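Local atomic coordinates of NDP-rhamnosyltransferase (Saccharopolyspora spinosa, PDB entry 3TSA), a protein that belongs to the glycosyltransferases of the GT-B fold, built from two Rossmann-like domains that face each other. Residues 12-17 with 141-146. Residues are numbered along the deposited sequence; the frame is centred on the assembly and turned at random.
Sequences PTHLMA and HRWGVD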
loop_
_atom_site.group_PDB
_atom_site.type_symbol
_atom_site.label_atom_id
_atom_site.label_comp_id
_atom_site.label_asym_id
_atom_site.label_seq_id
_atom_site.Cartn_x
_atom_site.Cartn_y
_atom_site.Cartn_z
ATOM N N PRO A 12 -0.833 10.274 -12.198
ATOM C CA PRO A 12 -0.249 9.344 -11.231
ATOM C C PRO A 12 0.694 9.973 -10.252
ATOM O O PRO A 12 0.596 9.602 -9.063
ATOM C CB PRO A 12 0.489 8.328 -12.124
ATOM C CG PRO A 12 -0.382 8.251 -13.309
ATOM C CD PRO A 12 -0.643 9.779 -13.571
ATOM N N THR A 13 1.594 10.881 -10.672
ATOM C CA THR A 13 2.551 11.459 -9.696
ATOM C C THR A 13 1.868 12.218 -8.542
ATOM O O THR A 13 2.387 12.235 -7.440
ATOM C CB THR A 13 3.599 12.408 -10.308
ATOM O OG1 THR A 13 2.950 13.531 -10.884
ATOM C CG2 THR A 13 4.433 11.729 -11.376
ATOM N N HIS A 14 0.745 12.847 -8.819
ATOM C CA HIS A 14 0.040 13.617 -7.769
ATOM C C HIS A 14 -0.611 12.662 -6.756
ATOM O O HIS A 14 -0.723 13.033 -5.577
ATOM C CB HIS A 14 -1.046 14.461 -8.360
ATOM C CG HIS A 14 -0.522 15.579 -9.222
ATOM N ND1 HIS A 14 -1.036 16.849 -9.182
ATOM C CD2 HIS A 14 0.427 15.581 -10.204
ATOM C CE1 HIS A 14 -0.417 17.594 -10.101
ATOM N NE2 HIS A 14 0.474 16.849 -10.725
ATOM N N LEU A 15 -1.092 11.507 -7.242
ATOM C CA LEU A 15 -1.648 10.487 -6.324
ATOM C C LEU A 15 -0.499 9.809 -5.533
ATOM O O LEU A 15 -0.568 9.639 -4.294
ATOM C CB LEU A 15 -2.502 9.430 -7.065
ATOM C CG LEU A 15 -2.948 8.282 -6.149
ATOM C CD1 LEU A 15 -3.687 8.762 -4.904
ATOM C CD2 LEU A 15 -3.928 7.378 -6.977
ATOM N N MET A 16 0.595 9.489 -6.240
ATOM C CA MET A 16 1.723 8.893 -5.522
ATOM C C MET A 16 2.235 9.759 -4.381
ATOM O O MET A 16 2.666 9.224 -3.357
ATOM C CB MET A 16 2.860 8.546 -6.505
ATOM C CG MET A 16 2.560 7.183 -7.271
ATOM S SD MET A 16 3.648 7.123 -8.684
ATOM C CE MET A 16 4.989 6.307 -7.847
ATOM N N ALA A 17 2.211 11.092 -4.568
ATOM C CA ALA A 17 2.642 12.038 -3.534
ATOM C C ALA A 17 1.756 11.892 -2.265
ATOM O O ALA A 17 2.195 12.245 -1.225
ATOM C CB ALA A 17 2.522 13.485 -4.039
ATOM N N HIS A 141 -3.673 19.124 -0.595
ATOM C CA HIS A 141 -2.338 18.484 -0.591
ATOM C C HIS A 141 -1.477 18.911 -1.780
ATOM O O HIS A 141 -1.825 18.632 -2.931
ATOM C CB HIS A 141 -2.528 16.950 -0.622
ATOM C CG HIS A 141 -1.295 16.192 -0.259
ATOM N ND1 HIS A 141 -0.294 15.961 -1.175
ATOM C CD2 HIS A 141 -0.877 15.643 0.912
ATOM C CE1 HIS A 141 0.689 15.295 -0.586
ATOM N NE2 HIS A 141 0.375 15.103 0.679
ATOM N N ARG A 142 -0.335 19.538 -1.508
ATOM C CA ARG A 142 0.626 19.848 -2.542
ATOM C C ARG A 142 1.422 18.607 -2.875
ATOM O O ARG A 142 1.800 17.836 -1.983
ATOM C CB ARG A 142 1.595 20.915 -2.032
ATOM C CG ARG A 142 0.877 22.251 -2.006
ATOM C CD ARG A 142 1.734 23.328 -1.327
ATOM N NE ARG A 142 1.018 24.635 -1.539
ATOM C CZ ARG A 142 1.088 25.628 -0.629
ATOM N NH1 ARG A 142 1.902 25.520 0.469
ATOM N NH2 ARG A 142 0.342 26.745 -0.816
ATOM N N TRP A 143 1.716 18.442 -4.165
ATOM C CA TRP A 143 2.669 17.358 -4.525
ATOM C C TRP A 143 4.124 17.820 -4.417
ATOM O O TRP A 143 5.065 16.993 -4.358
ATOM C CB TRP A 143 2.335 16.817 -5.916
ATOM C CG TRP A 143 2.606 17.895 -6.939
ATOM C CD1 TRP A 143 3.806 18.172 -7.508
ATOM C CD2 TRP A 143 1.719 18.915 -7.334
ATOM N NE1 TRP A 143 3.713 19.285 -8.302
ATOM C CE2 TRP A 143 2.440 19.769 -8.224
ATOM C CE3 TRP A 143 0.360 19.171 -7.091
ATOM C CZ2 TRP A 143 1.869 20.870 -8.833
ATOM C CZ3 TRP A 143 -0.225 20.275 -7.700
ATOM C CH2 TRP A 143 0.545 21.125 -8.574
ATOM N N GLY A 144 4.335 19.132 -4.381
ATOM C CA GLY A 144 5.701 19.654 -4.346
ATOM C C GLY A 144 5.693 21.184 -4.520
ATOM O O GLY A 144 4.977 21.861 -3.816
ATOM N N VAL A 145 6.507 21.691 -5.447
ATOM C CA VAL A 145 6.502 23.142 -5.754
ATOM C C VAL A 145 5.113 23.487 -6.312
ATOM O O VAL A 145 4.538 22.707 -7.110
ATOM C CB VAL A 145 7.618 23.493 -6.751
ATOM C CG1 VAL A 145 7.513 24.965 -7.154
ATOM C CG2 VAL A 145 8.979 23.240 -6.098
ATOM N N ASP A 146 4.532 24.559 -5.800
ATOM C CA ASP A 146 3.091 24.884 -6.105
ATOM C C ASP A 146 3.101 26.249 -6.777
ATOM O O ASP A 146 3.209 27.262 -6.093
ATOM C CB ASP A 146 2.302 24.935 -4.769
ATOM C CG ASP A 146 0.813 25.307 -4.978
ATOM O OD1 ASP A 146 0.391 25.603 -6.139
ATOM O OD2 ASP A 146 0.066 25.269 -3.999
HETATM O O HOH W 1 -0.884 15.712 -4.484
#
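The imidazole of His14 lies over one face of the Trp143 indole, with its CE1 3.4 Å above the indole plane and displaced toward the rim. The six-membered ring takes most of the contact: the ring centroids are 4.2 Å apart, and ND1 of His14 comes within 3.4 Å of Trp143 CE3. The planes meet obliquely, at 32°. The two side chains extend alongside each other. In Trp143 the first torsion of 67° sets CG between the backbone N and the carbonyl carbon, and with this torsion the indole's six-membered ring comes to lie against the His14 imidazole. Outside partners hold the polar ends of both rings: ND1 of His14 is hydrogen-bonded to Asp121, and NE1 of Trp143 to Asp317. The first of these bonds reaches the end of strand 117-121 and the second crosses to the C-terminal half of the chain, so the ring pair sits where the two Rossmann-like domains of the GT-B fold meet. Here short helix 12-16, following strand 3-7, faces the loop that leaves strand 138-141, two places along the parallel sheet from strand 3-7, with strand 117-121 between them. Three residues on from His14, Ala17 points its methyl at the base of the indole, CB to Trp143 CB 3.8 Å, where the two backbones also come nearest, their CA atoms 5.4 Å apart. No direct hydrogen bond joins the segments; instead a water donates to His14 O at 2.9 Å and contacts His141 ND1 through a weak bond of 3.4 Å.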